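Local coordinates for protein dextranase (Pseudarthrobacter oxydans, PDB 6NZS) that hydrolyses internal alpha-1,6-glucosidic linkages of dextran, as an endo-acting enzyme of glycoside hydrolase family 49 built on a right-handed parallel beta-helix, at residues A[486-491]-A[518-523]; A[443-448]-A[490-495]; A[545-550]-A[572-577]. All blocks are in the same frame, centred on the assembly; numbering follows the deposited sequence.

Contact 1: residues A[486-491]-A[518-523]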
ATOM      1  N   ASN A 486      -4.970   2.559  16.492  1.00  9.05           N
ATOM      2  CA  ASN A 486      -5.055   3.760  17.319  1.00  8.64           C
ATOM      3  C   ASN A 486      -6.422   4.434  17.303  1.00  9.31           C
ATOM      4  O   ASN A 486      -6.902   4.848  18.367  1.00  9.84           O
ATOM      5  CB  ASN A 486      -3.926   4.762  17.007  1.00  8.32           C
ATOM      6  CG  ASN A 486      -4.025   5.378  15.626  1.00  8.66           C
ATOM      7  OD1 ASN A 486      -4.543   4.771  14.681  1.00  9.49           O
ATOM      8  ND2 ASN A 486      -3.490   6.592  15.491  1.00  9.40           N
ATOM      9  N   CYS A 487      -7.070   4.568  16.145  1.00  8.97           N
ATOM     10  CA  CYS A 487      -8.341   5.291  16.096  1.00  9.00           C
ATOM     11  C   CYS A 487      -9.081   4.939  14.812  1.00  8.51           C
ATOM     12  O   CYS A 487      -8.475   4.558  13.811  1.00  9.44           O
ATOM     13  CB  CYS A 487      -8.150   6.811  16.229  1.00 10.35           C
ATOM     14  SG  CYS A 487      -6.891   7.540  15.163  1.00 10.47           S
ATOM     15  N   ALA A 488     -10.409   5.089  14.857  1.00  8.75           N
ATOM     16  CA  ALA A 488     -11.252   4.698  13.729  1.00  9.20           C
ATOM     17  C   ALA A 488     -11.319   5.768  12.641  1.00  8.69           C
ATOM     18  O   ALA A 488     -11.033   5.487  11.474  1.00  9.79           O
ATOM     19  CB  ALA A 488     -12.662   4.345  14.213  1.00 10.98           C
ATOM     20  N   ILE A 489     -11.726   6.988  12.992  1.00  9.26           N
ATOM     21  CA  ILE A 489     -12.051   7.983  11.969  1.00  9.93           C
ATOM     22  C   ILE A 489     -11.866   9.395  12.509  1.00  8.99           C
ATOM     23  O   ILE A 489     -12.354   9.728  13.593  1.00  9.68           O
ATOM     24  CB  ILE A 489     -13.470   7.758  11.402  1.00 10.46           C
ATOM     25  CG1 ILE A 489     -13.776   8.770  10.303  1.00 10.42           C
ATOM     26  CG2 ILE A 489     -14.522   7.816  12.504  1.00 11.57           C
ATOM     27  CD1 ILE A 489     -14.954   8.346   9.412  1.00 11.66           C
ATOM     28  N   ARG A 490     -11.181  10.239  11.737  1.00  9.00           N
ATOM     29  CA  ARG A 490     -11.088  11.661  12.053  1.00  9.13           C
ATOM     30  C   ARG A 490     -11.405  12.443  10.793  1.00 10.45           C
ATOM     31  O   ARG A 490     -10.653  12.382   9.817  1.00 10.10           O
ATOM     32  CB  ARG A 490      -9.720  12.048  12.616  1.00 10.78           C
ATOM     33  CG  ARG A 490      -9.577  11.684  14.085  1.00 11.02           C
ATOM     34  CD  ARG A 490      -8.185  11.932  14.643  1.00  9.63           C
ATOM     35  NE  ARG A 490      -8.080  11.223  15.913  1.00 10.09           N
ATOM     36  CZ  ARG A 490      -6.950  10.990  16.571  1.00 10.27           C
ATOM     37  NH1 ARG A 490      -5.794  11.440  16.111  1.00 10.52           N
ATOM     38  NH2 ARG A 490      -6.988  10.289  17.698  1.00 10.26           N
ATOM     39  N   VAL A 491     -12.511  13.176  10.817  1.00 10.60           N
ATOM     40  CA  VAL A 491     -12.931  13.992   9.687  1.00 10.04           C
ATOM     41  C   VAL A 491     -12.846  15.451  10.104  1.00 11.34           C
ATOM     42  O   VAL A 491     -13.671  15.924  10.892  1.00 12.15           O
ATOM     43  CB  VAL A 491     -14.349  13.622   9.235  1.00 11.26           C
ATOM     44  CG1 VAL A 491     -14.827  14.564   8.127  1.00 14.58           C
ATOM     45  CG2 VAL A 491     -14.391  12.169   8.754  1.00 12.94           C
ATOM     46  N   GLN A 518      -7.027   7.980  21.273  1.00  9.47           N
ATOM     47  CA  GLN A 518      -7.726   7.061  20.390  1.00  9.44           C
ATOM     48  C   GLN A 518      -9.041   7.633  19.889  1.00 10.24           C
ATOM     49  O   GLN A 518      -9.830   6.906  19.273  1.00 10.57           O
ATOM     50  CB  GLN A 518      -7.966   5.747  21.132  1.00  9.61           C
ATOM     51  CG  GLN A 518      -6.665   5.122  21.599  1.00  9.86           C
ATOM     52  CD  GLN A 518      -6.858   3.941  22.515  1.00 10.11           C
ATOM     53  OE1 GLN A 518      -7.851   3.847  23.249  1.00 10.70           O
ATOM     54  NE2 GLN A 518      -5.892   3.025  22.495  1.00  9.76           N
ATOM     55  N   VAL A 519      -9.269   8.929  20.104  1.00  9.93           N
ATOM     56  CA  VAL A 519     -10.570   9.522  19.827  1.00 12.06           C
ATOM     57  C   VAL A 519     -10.826   9.592  18.328  1.00 11.95           C
ATOM     58  O   VAL A 519      -9.909   9.784  17.519  1.00 11.96           O
ATOM     59  CB  VAL A 519     -10.632  10.918  20.472  1.00 11.73           C
ATOM     60  CG1 VAL A 519      -9.705  11.894  19.756  1.00 12.22           C
ATOM     61  CG2 VAL A 519     -12.064  11.451  20.483  1.00 14.75           C
ATOM     62  N   SER A 520     -12.088   9.422  17.956  1.00 10.81           N
ATOM     63  CA  SER A 520     -12.558   9.716  16.609  1.00 10.63           C
ATOM     64  C   SER A 520     -13.212  11.095  16.603  1.00 12.02           C
ATOM     65  O   SER A 520     -13.875  11.473  17.574  1.00 11.41           O
ATOM     66  CB  SER A 520     -13.552   8.653  16.151  1.00  9.94           C
ATOM     67  OG  SER A 520     -12.869   7.462  15.767  1.00 10.34           O
ATOM     68  N   HIS A 521     -13.010  11.849  15.510  1.00 11.01           N
ATOM     69  CA  HIS A 521     -13.431  13.245  15.411  1.00 11.92           C
ATOM     70  C   HIS A 521     -14.313  13.475  14.190  1.00 11.08           C
ATOM     71  O   HIS A 521     -14.176  12.811  13.162  1.00 11.24           O
ATOM     72  CB  HIS A 521     -12.218  14.179  15.271  1.00 11.92           C
ATOM     73  CG  HIS A 521     -11.577  14.552  16.573  1.00 10.47           C
ATOM     74  ND1 HIS A 521     -10.354  15.181  16.645  1.00 12.03           N
ATOM     75  CD2 HIS A 521     -11.986  14.374  17.852  1.00 13.01           C
ATOM     76  CE1 HIS A 521     -10.044  15.394  17.912  1.00 13.68           C
ATOM     77  NE2 HIS A 521     -11.017  14.910  18.664  1.00 12.79           N
ATOM     78  N   LEU A 522     -15.203  14.460  14.314  1.00 12.03           N
ATOM     79  CA  LEU A 522     -16.031  14.936  13.205  1.00 11.21           C
ATOM     80  C   LEU A 522     -16.254  16.421  13.454  1.00 11.46           C
ATOM     81  O   LEU A 522     -16.978  16.787  14.390  1.00 12.68           O
ATOM     82  CB  LEU A 522     -17.358  14.190  13.177  1.00 10.21           C
ATOM     83  CG  LEU A 522     -18.336  14.579  12.061  1.00 11.51           C
ATOM     84  CD1 LEU A 522     -17.772  14.244  10.675  1.00 15.58           C
ATOM     85  CD2 LEU A 522     -19.649  13.866  12.269  1.00 13.26           C
ATOM     86  N   LYS A 523     -15.619  17.273  12.646  1.00 12.25           N
ATOM     87  CA  LYS A 523     -15.596  18.709  12.896  1.00 12.60           C
ATOM     88  C   LYS A 523     -15.838  19.451  11.593  1.00 14.02           C
ATOM     89  O   LYS A 523     -15.359  19.033  10.536  1.00 15.39           O
ATOM     90  CB  LYS A 523     -14.234  19.143  13.452  1.00 12.99           C
ATOM     91  CG  LYS A 523     -13.870  18.494  14.793  1.00 14.34           C
ATOM     92  CD  LYS A 523     -12.587  19.080  15.366  1.00 15.17           C
ATOM     93  CE  LYS A 523     -12.264  18.472  16.721  1.00 16.22           C
ATOM     94  NZ  LYS A 523     -13.219  18.949  17.771  1.00 20.08           N
TER
HETATM   95  O   HOH W   1     -11.549   5.725  17.501  1.00 10.23           O
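Neighbouring rungs of a parallel beta-helix meet here, strand 489-491 lying beside strand 521-523 with only 13° between their directions. Arg-490 pairs with His-521 and Val-491 with Leu-522, and the ladder runs from His-521 N to Ile-489 O, from Val-491 N to His-521 O (2.9 Å) and from Lys-523 N to Val-491 O. Just ahead of the paired residues a serine side chain joins in: Ser-520 OG accepts from Ile-489 N at 3.0 Å. The same hydroxyl meets a water that also joins Ala-488 N to Gln-518 O, so a hydroxyl and a water carry the pairing on beyond the backbone ladder.

Arg-490 makes the polar side-chain grip of the contact. With CG anti to its carbonyl carbon (chi1 -79°) and the chain extended from there to NE, it runs back along the neighbouring segment and grips one atom, Val-519 O, side-on with NE (2.8 Å) and NH2 (3.0 Å); NH2 also bonds Ser-517 O. Val-519 O lies within 3° of the guanidinium plane, and its bond from NH2 uses a carbonyl lone pair. One face of the guanidinium carries Cys-487 SG, half of the disulfide to Cys-448, while Arg-490 CG packs on His-521 CB at 3.8 Å. A leucine in place of Arg-490 would probably leave the buried Val-519 O without the two guanidinium N-H groups that grip it, and the backbone around it freer to move.

On the other face of the sheet Val-491 and Leu-522 lie side by side, Val-491 CB 3.8 Å from Leu-522 CD1; branched aliphatic residues suit this buried layer. In-register parallel pairing, with an aliphatic residue stacked on an aliphatic one from coil to coil, is characteristic of the beta-solenoid.

Contact 2: residues A[443-448]-A[490-495]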
ATOM      1  N   VAL A 443      -2.963  13.975  19.527  1.00 12.95           N
ATOM      2  CA  VAL A 443      -4.103  13.794  18.624  1.00 12.24           C
ATOM      3  C   VAL A 443      -3.749  14.479  17.304  1.00 14.24           C
ATOM      4  O   VAL A 443      -3.965  15.678  17.122  1.00 19.04           O
ATOM      5  CB  VAL A 443      -5.405  14.313  19.235  1.00 12.72           C
ATOM      6  CG1 VAL A 443      -6.561  14.194  18.247  1.00 15.35           C
ATOM      7  CG2 VAL A 443      -5.727  13.564  20.539  1.00 16.23           C
ATOM      8  N   LYS A 444      -3.205  13.708  16.366  1.00 11.85           N
ATOM      9  CA  LYS A 444      -2.807  14.232  15.064  1.00 12.45           C
ATOM     10  C   LYS A 444      -3.998  14.326  14.118  1.00 13.01           C
ATOM     11  O   LYS A 444      -4.977  13.586  14.234  1.00 12.93           O
ATOM     12  CB  LYS A 444      -1.745  13.335  14.428  1.00 13.66           C
ATOM     13  CG  LYS A 444      -0.482  13.192  15.242  1.00 18.02           C
ATOM     14  CD  LYS A 444       0.622  14.022  14.675  1.00 23.04           C
ATOM     15  CE  LYS A 444       1.929  13.759  15.383  1.00 19.71           C
ATOM     16  NZ  LYS A 444       2.556  15.056  15.748  1.00 18.68           N
ATOM     17  N   TYR A 445      -3.903  15.252  13.166  1.00 12.24           N
ATOM     18  CA  TYR A 445      -5.001  15.470  12.227  1.00 11.33           C
ATOM     19  C   TYR A 445      -5.037  14.448  11.100  1.00 12.36           C
ATOM     20  O   TYR A 445      -6.095  14.277  10.480  1.00 12.89           O
ATOM     21  CB  TYR A 445      -4.919  16.862  11.584  1.00 13.32           C
ATOM     22  CG  TYR A 445      -4.949  18.029  12.543  1.00 14.33           C
ATOM     23  CD1 TYR A 445      -6.155  18.576  12.965  1.00 13.64           C
ATOM     24  CD2 TYR A 445      -3.770  18.599  13.002  1.00 15.09           C
ATOM     25  CE1 TYR A 445      -6.182  19.666  13.836  1.00 16.17           C
ATOM     26  CE2 TYR A 445      -3.783  19.680  13.876  1.00 16.34           C
ATOM     27  CZ  TYR A 445      -4.991  20.204  14.287  1.00 17.84           C
ATOM     28  OH  TYR A 445      -5.002  21.284  15.149  1.00 20.70           O
ATOM     29  N   ASN A 446      -3.921  13.785  10.810  1.00 10.93           N
ATOM     30  CA  ASN A 446      -3.795  12.900   9.650  1.00 12.03           C
ATOM     31  C   ASN A 446      -3.443  11.488  10.111  1.00  9.87           C
ATOM     32  O   ASN A 446      -2.329  11.010   9.897  1.00 10.34           O
ATOM     33  CB  ASN A 446      -2.765  13.443   8.626  1.00 11.93           C
ATOM     34  CG  ASN A 446      -1.350  13.531   9.188  1.00 11.57           C
ATOM     35  OD1 ASN A 446      -1.147  13.915  10.340  1.00 12.95           O
ATOM     36  ND2 ASN A 446      -0.368  13.171   8.368  1.00 12.45           N
ATOM     37  N   THR A 447      -4.403  10.813  10.732  1.00  9.73           N
ATOM     38  CA  THR A 447      -4.198   9.443  11.193  1.00  8.87           C
ATOM     39  C   THR A 447      -5.562   8.765  11.244  1.00 10.09           C
ATOM     40  O   THR A 447      -6.557   9.325  10.772  1.00 10.23           O
ATOM     41  CB  THR A 447      -3.391   9.426  12.506  1.00  9.34           C
ATOM     42  OG1 THR A 447      -3.036   8.077  12.861  1.00  9.62           O
ATOM     43  CG2 THR A 447      -4.188  10.057  13.631  1.00 10.72           C
ATOM     44  N   CYS A 448      -5.588   7.552  11.813  1.00  8.77           N
ATOM     45  CA  CYS A 448      -6.754   6.674  11.936  1.00 10.16           C
ATOM     46  C   CYS A 448      -6.994   5.865  10.671  1.00  9.55           C
ATOM     47  O   CYS A 448      -6.347   6.087   9.643  1.00  9.50           O
ATOM     48  CB  CYS A 448      -8.043   7.418  12.317  1.00  9.68           C
ATOM     49  SG  CYS A 448      -7.910   8.545  13.718  1.00 10.28           S
ATOM     50  N   ARG A 490     -11.181  10.239  11.737  1.00  9.00           N
ATOM     51  CA  ARG A 490     -11.088  11.661  12.053  1.00  9.13           C
ATOM     52  C   ARG A 490     -11.405  12.443  10.793  1.00 10.45           C
ATOM     53  O   ARG A 490     -10.653  12.382   9.817  1.00 10.10           O
ATOM     54  CB  ARG A 490      -9.720  12.048  12.616  1.00 10.78           C
ATOM     55  CG  ARG A 490      -9.577  11.684  14.085  1.00 11.02           C
ATOM     56  CD  ARG A 490      -8.185  11.932  14.643  1.00  9.63           C
ATOM     57  NE  ARG A 490      -8.080  11.223  15.913  1.00 10.09           N
ATOM     58  CZ  ARG A 490      -6.950  10.990  16.571  1.00 10.27           C
ATOM     59  NH1 ARG A 490      -5.794  11.440  16.111  1.00 10.52           N
ATOM     60  NH2 ARG A 490      -6.988  10.289  17.698  1.00 10.26           N
ATOM     61  N   VAL A 491     -12.511  13.176  10.817  1.00 10.60           N
ATOM     62  CA  VAL A 491     -12.931  13.992   9.687  1.00 10.04           C
ATOM     63  C   VAL A 491     -12.846  15.451  10.104  1.00 11.34           C
ATOM     64  O   VAL A 491     -13.671  15.924  10.892  1.00 12.15           O
ATOM     65  CB  VAL A 491     -14.349  13.622   9.235  1.00 11.26           C
ATOM     66  CG1 VAL A 491     -14.827  14.564   8.127  1.00 14.58           C
ATOM     67  CG2 VAL A 491     -14.391  12.169   8.754  1.00 12.94           C
ATOM     68  N   TYR A 492     -11.849  16.158   9.583  1.00 11.44           N
ATOM     69  CA  TYR A 492     -11.799  17.618   9.654  1.00 11.77           C
ATOM     70  C   TYR A 492     -12.338  18.100   8.315  1.00 12.71           C
ATOM     71  O   TYR A 492     -11.622  18.104   7.311  1.00 13.74           O
ATOM     72  CB  TYR A 492     -10.380  18.095   9.965  1.00 13.56           C
ATOM     73  CG  TYR A 492      -9.869  17.390  11.201  1.00 12.47           C
ATOM     74  CD1 TYR A 492     -10.284  17.777  12.469  1.00 12.05           C
ATOM     75  CD2 TYR A 492      -9.041  16.280  11.091  1.00 11.37           C
ATOM     76  CE1 TYR A 492      -9.855  17.093  13.602  1.00 14.89           C
ATOM     77  CE2 TYR A 492      -8.611  15.598  12.195  1.00 12.07           C
ATOM     78  CZ  TYR A 492      -9.009  16.011  13.448  1.00 12.08           C
ATOM     79  OH  TYR A 492      -8.584  15.312  14.557  1.00 13.06           O
ATOM     80  N   ALA A 493     -13.628  18.440   8.291  1.00 13.27           N
ATOM     81  CA  ALA A 493     -14.324  18.664   7.027  1.00 13.31           C
ATOM     82  C   ALA A 493     -13.902  19.987   6.409  1.00 14.49           C
ATOM     83  O   ALA A 493     -14.140  21.054   6.983  1.00 14.27           O
ATOM     84  CB  ALA A 493     -15.835  18.638   7.239  1.00 13.42           C
ATOM     85  N   LEU A 494     -13.283  19.910   5.235  1.00 14.37           N
ATOM     86  CA  LEU A 494     -12.882  21.081   4.472  1.00 14.00           C
ATOM     87  C   LEU A 494     -13.875  21.409   3.370  1.00 13.65           C
ATOM     88  O   LEU A 494     -13.684  22.397   2.650  1.00 15.18           O
ATOM     89  CB  LEU A 494     -11.482  20.883   3.886  1.00 13.18           C
ATOM     90  CG  LEU A 494     -10.369  20.630   4.911  1.00 14.52           C
ATOM     91  CD1 LEU A 494      -9.070  20.269   4.203  1.00 14.90           C
ATOM     92  CD2 LEU A 494     -10.182  21.848   5.810  1.00 17.53           C
ATOM     93  N   SER A 495     -14.929  20.607   3.242  1.00 12.71           N
ATOM     94  CA  SER A 495     -15.976  20.765   2.249  1.00 15.11           C
ATOM     95  C   SER A 495     -17.283  20.341   2.897  1.00 15.93           C
ATOM     96  O   SER A 495     -17.285  19.636   3.910  1.00 15.13           O
ATOM     97  CB  SER A 495     -15.721  19.853   1.035  1.00 14.35           C
ATOM     98  OG  SER A 495     -14.446  20.075   0.449  1.00 15.11           O
TER
HETATM   99  O   HOH W   2      -3.329  10.622  17.185  1.00 11.38           O
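Val-443 sets its CG1 over the centre of one face of the Arg-490 guanidinium, 3.6 Å from Arg-490 CZ, a methyl being compact enough to sit close over the apolar face of the planar cation, whose N-H groups point outward in its plane. CG1 is placed there by a first torsion of 176°, which turns it anti to the backbone N. Lys-444 contributes its backbone: its O accepts from Arg-490 NH1 at 3.0 Å, on a lone pair in the carbonyl plane, and its N shares a water with the same NH1. The lysine's own amine forms a salt bridge with Asp-442.

Tyr-445 presents its ring edge to the face of Tyr-492 in a T-shaped stack, the centroids 5.2 Å apart and the planes at 71°. Its CD1 sits over the middle of the Tyr-492 ring, while Tyr-445 O comes within 3.3 Å of Tyr-492 CE2. The hydroxyl of Tyr-492 is hydrogen-bonded to His-521 ND1, which holds the far end of the side chain. Further on, Thr-447 brings CG2 to 3.3 Å from Arg-490 NH1, and its OG1 is hydrogen-bonded to Asn-486 ND2. Cys-448 closes the walk: SG, disulfide-linked to Cys-487, lies 3.5 Å from Arg-490 NE, over the guanidinium face opposite Val-443.

The arginine is thus sandwiched between a methyl and a sulfur, its edge held by Lys-444 O, a water, Val-519 O and Ser-517 O. Its charge is probably stabilised by carbonyl dipoles, the water and polarisable sulfur, without an ion pair between the two segments.

Contact 3: residues A[545-550]-A[572-577]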
ATOM      1  N   LEU A 545     -22.898  11.040   8.275  1.00 12.83           N
ATOM      2  CA  LEU A 545     -21.921   9.963   8.415  1.00 12.71           C
ATOM      3  C   LEU A 545     -22.597   8.767   9.071  1.00 11.79           C
ATOM      4  O   LEU A 545     -23.057   8.860  10.214  1.00 13.48           O
ATOM      5  CB  LEU A 545     -20.742  10.435   9.265  1.00 12.43           C
ATOM      6  CG  LEU A 545     -19.695   9.369   9.619  1.00 11.44           C
ATOM      7  CD1 LEU A 545     -19.014   8.784   8.379  1.00 12.65           C
ATOM      8  CD2 LEU A 545     -18.665   9.979  10.534  1.00 14.34           C
ATOM      9  N   ALA A 546     -22.650   7.649   8.360  1.00 12.02           N
ATOM     10  CA  ALA A 546     -23.269   6.422   8.850  1.00 11.29           C
ATOM     11  C   ALA A 546     -22.180   5.427   9.233  1.00 13.75           C
ATOM     12  O   ALA A 546     -21.358   5.052   8.391  1.00 13.74           O
ATOM     13  CB  ALA A 546     -24.180   5.809   7.784  1.00 13.02           C
ATOM     14  N   LEU A 547     -22.176   4.999  10.499  1.00 11.92           N
ATOM     15  CA  LEU A 547     -21.311   3.919  10.980  1.00 11.42           C
ATOM     16  C   LEU A 547     -22.210   2.720  11.257  1.00 12.12           C
ATOM     17  O   LEU A 547     -22.811   2.617  12.330  1.00 14.27           O
ATOM     18  CB  LEU A 547     -20.550   4.340  12.233  1.00 12.14           C
ATOM     19  CG  LEU A 547     -19.791   5.661  12.102  1.00 12.59           C
ATOM     20  CD1 LEU A 547     -19.167   6.075  13.427  1.00 13.12           C
ATOM     21  CD2 LEU A 547     -18.738   5.609  11.009  1.00 17.23           C
ATOM     22  N   GLU A 548     -22.298   1.812  10.295  1.00 12.11           N
ATOM     23  CA  GLU A 548     -23.151   0.634  10.393  1.00 12.72           C
ATOM     24  C   GLU A 548     -22.277  -0.574  10.712  1.00 12.22           C
ATOM     25  O   GLU A 548     -21.353  -0.886   9.960  1.00 11.97           O
ATOM     26  CB  GLU A 548     -23.888   0.410   9.070  1.00 13.19           C
ATOM     27  CG  GLU A 548     -24.816  -0.783   9.095  1.00 15.75           C
ATOM     28  CD  GLU A 548     -25.541  -1.008   7.781  1.00 20.49           C
ATOM     29  OE1 GLU A 548     -25.299  -0.243   6.820  1.00 18.91           O
ATOM     30  OE2 GLU A 548     -26.352  -1.952   7.712  1.00 21.42           O
ATOM     31  N   ASN A 549     -22.560  -1.249  11.829  1.00 13.59           N
ATOM     32  CA  ASN A 549     -21.755  -2.394  12.256  1.00 11.80           C
ATOM     33  C   ASN A 549     -20.282  -2.027  12.407  1.00 12.02           C
ATOM     34  O   ASN A 549     -19.394  -2.788  12.017  1.00 11.84           O
ATOM     35  CB  ASN A 549     -21.924  -3.599  11.334  1.00 12.92           C
ATOM     36  CG  ASN A 549     -23.358  -4.014  11.199  1.00 18.91           C
ATOM     37  OD1 ASN A 549     -24.147  -3.844  12.130  1.00 17.50           O
ATOM     38  ND2 ASN A 549     -23.714  -4.560  10.038  1.00 20.98           N
ATOM     39  N   TYR A 550     -20.026  -0.838  12.935  1.00 12.16           N
ATOM     40  CA  TYR A 550     -18.705  -0.499  13.454  1.00 11.49           C
ATOM     41  C   TYR A 550     -18.506  -1.300  14.731  1.00 11.52           C
ATOM     42  O   TYR A 550     -19.347  -1.249  15.632  1.00 12.65           O
ATOM     43  CB  TYR A 550     -18.674   1.006  13.734  1.00 11.30           C
ATOM     44  CG  TYR A 550     -17.541   1.549  14.588  1.00  9.89           C
ATOM     45  CD1 TYR A 550     -16.261   0.994  14.544  1.00 11.27           C
ATOM     46  CD2 TYR A 550     -17.755   2.631  15.431  1.00 10.52           C
ATOM     47  CE1 TYR A 550     -15.236   1.510  15.315  1.00 10.97           C
ATOM     48  CE2 TYR A 550     -16.746   3.152  16.207  1.00 10.38           C
ATOM     49  CZ  TYR A 550     -15.485   2.584  16.152  1.00 10.99           C
ATOM     50  OH  TYR A 550     -14.484   3.103  16.935  1.00 11.43           O
ATOM     51  N   ILE A 572     -15.858   7.517  20.229  1.00 11.79           N
ATOM     52  CA  ILE A 572     -16.390   8.539  19.327  1.00 11.85           C
ATOM     53  C   ILE A 572     -16.476   9.866  20.071  1.00 12.28           C
ATOM     54  O   ILE A 572     -17.276  10.015  21.000  1.00 13.36           O
ATOM     55  CB  ILE A 572     -17.743   8.130  18.736  1.00 11.02           C
ATOM     56  CG1 ILE A 572     -17.575   6.940  17.791  1.00 11.73           C
ATOM     57  CG2 ILE A 572     -18.389   9.305  17.991  1.00 12.50           C
ATOM     58  CD1 ILE A 572     -18.894   6.315  17.347  1.00 12.43           C
ATOM     59  N   GLY A 573     -15.654  10.831  19.651  1.00 11.56           N
ATOM     60  CA  GLY A 573     -15.619  12.169  20.218  1.00 10.39           C
ATOM     61  C   GLY A 573     -16.028  13.229  19.209  1.00 11.28           C
ATOM     62  O   GLY A 573     -15.433  14.307  19.138  1.00 12.60           O
ATOM     63  N   PHE A 574     -17.043  12.906  18.415  1.00 11.79           N
ATOM     64  CA  PHE A 574     -17.568  13.840  17.427  1.00 11.66           C
ATOM     65  C   PHE A 574     -18.125  15.080  18.128  1.00 14.21           C
ATOM     66  O   PHE A 574     -18.614  15.012  19.258  1.00 15.02           O
ATOM     67  CB  PHE A 574     -18.692  13.155  16.643  1.00 12.04           C
ATOM     68  CG  PHE A 574     -18.238  11.986  15.773  1.00 11.67           C
ATOM     69  CD1 PHE A 574     -16.888  11.715  15.551  1.00 12.11           C
ATOM     70  CD2 PHE A 574     -19.185  11.179  15.160  1.00 10.62           C
ATOM     71  CE1 PHE A 574     -16.504  10.650  14.736  1.00 11.16           C
ATOM     72  CE2 PHE A 574     -18.814  10.113  14.359  1.00 11.48           C
ATOM     73  CZ  PHE A 574     -17.464   9.849  14.143  1.00 11.25           C
ATOM     74  N   ASP A 575     -18.046  16.228  17.453  1.00 14.13           N
ATOM     75  CA  ASP A 575     -18.532  17.469  18.054  1.00 14.90           C
ATOM     76  C   ASP A 575     -20.022  17.362  18.365  1.00 16.41           C
ATOM     77  O   ASP A 575     -20.803  16.826  17.577  1.00 14.01           O
ATOM     78  CB  ASP A 575     -18.326  18.650  17.100  1.00 14.17           C
ATOM     79  CG  ASP A 575     -16.876  19.079  16.971  1.00 17.53           C
ATOM     80  OD1 ASP A 575     -15.973  18.440  17.553  1.00 14.63           O
ATOM     81  OD2 ASP A 575     -16.633  20.067  16.245  1.00 17.72           O
ATOM     82  N   GLY A 576     -20.416  17.886  19.531  1.00 16.92           N
ATOM     83  CA  GLY A 576     -21.815  17.822  19.923  1.00 18.07           C
ATOM     84  C   GLY A 576     -22.749  18.491  18.933  1.00 15.39           C
ATOM     85  O   GLY A 576     -23.873  18.026  18.730  1.00 17.10           O
ATOM     86  N   GLU A 577     -22.295  19.567  18.286  1.00 17.16           N
ATOM     87  CA  GLU A 577     -23.137  20.250  17.307  1.00 17.47           C
ATOM     88  C   GLU A 577     -23.462  19.367  16.111  1.00 19.74           C
ATOM     89  O   GLU A 577     -24.393  19.674  15.361  1.00 20.99           O
ATOM     90  CB  GLU A 577     -22.497  21.566  16.849  1.00 20.08           C
ATOM     91  CG  GLU A 577     -21.308  21.421  15.906  1.00 20.45           C
ATOM     92  CD  GLU A 577     -20.793  22.761  15.405  1.00 25.22           C
ATOM     93  OE1 GLU A 577     -21.341  23.808  15.819  1.00 29.18           O
ATOM     94  OE2 GLU A 577     -19.838  22.783  14.603  1.00 23.18           O
TER
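The backbones of strand 545-548 and segment 572-577 stay well apart, Leu-545 CA lying 10.7 Å from Phe-574 CA, so that side chains alone bridge the space. Leu-545 and Leu-547, two residues apart on the strand, point the same way. Leu-545 CD2 rests 3.8 Å from Phe-574 CZ, the two side chains crossing at about a right angle. Leu-547 meets Ile-572 tip to tip, CD1 to CD1 at 3.9 Å, and the same leucine methyl also brushes Phe-574 CE2. With CG of Leu-547 anti to the carbonyl carbon (chi1 -52°) and CD1 extended beyond it, the methyl reaches both the isoleucine and the phenylalanine.

Ile-572 has two roles: its CD1 lies in the plane of the Tyr-550 ring, at the edge and 4.0 Å from CE2, while its CG2 sits over the centre of the Phe-574 ring. Tyr-550 is a ring with a polar end, suited to a place where its hydroxyl can bond to Gly-570 O. Beyond the segments, Phe-574 stacks edge-to-face with Trp-582 of the next strand.

Branched aliphatic and aromatic groups interlock here without any polar bond, so between these two segments cohesion probably rests on dispersion and the burial of apolar surface.

In the fold
Contacts 1 and 2 lie 7 Å apart, centre to centre, and share Arg-490, whose guanidinium links the loop 443-448 to the segment 518-523; the disulfide between Cys-487 SG and Cys-448 SG (2.0 Å) joins them covalently. His-521 ND1 of contact 1 is 2.7 Å from Tyr-492 OH of contact 2. Contact 3, centred 9 Å from contact 1, follows it along the chain: Ser-520 O lies 2.8 Å from Gly-573 N, and Lys-523 forms a salt bridge with Asp-575. Contacts 2 and 3 do not touch, their nearest atoms about 5 Å apart. Together the three tie adjoining strands and connecting segments near the C-terminal end of the beta-helix.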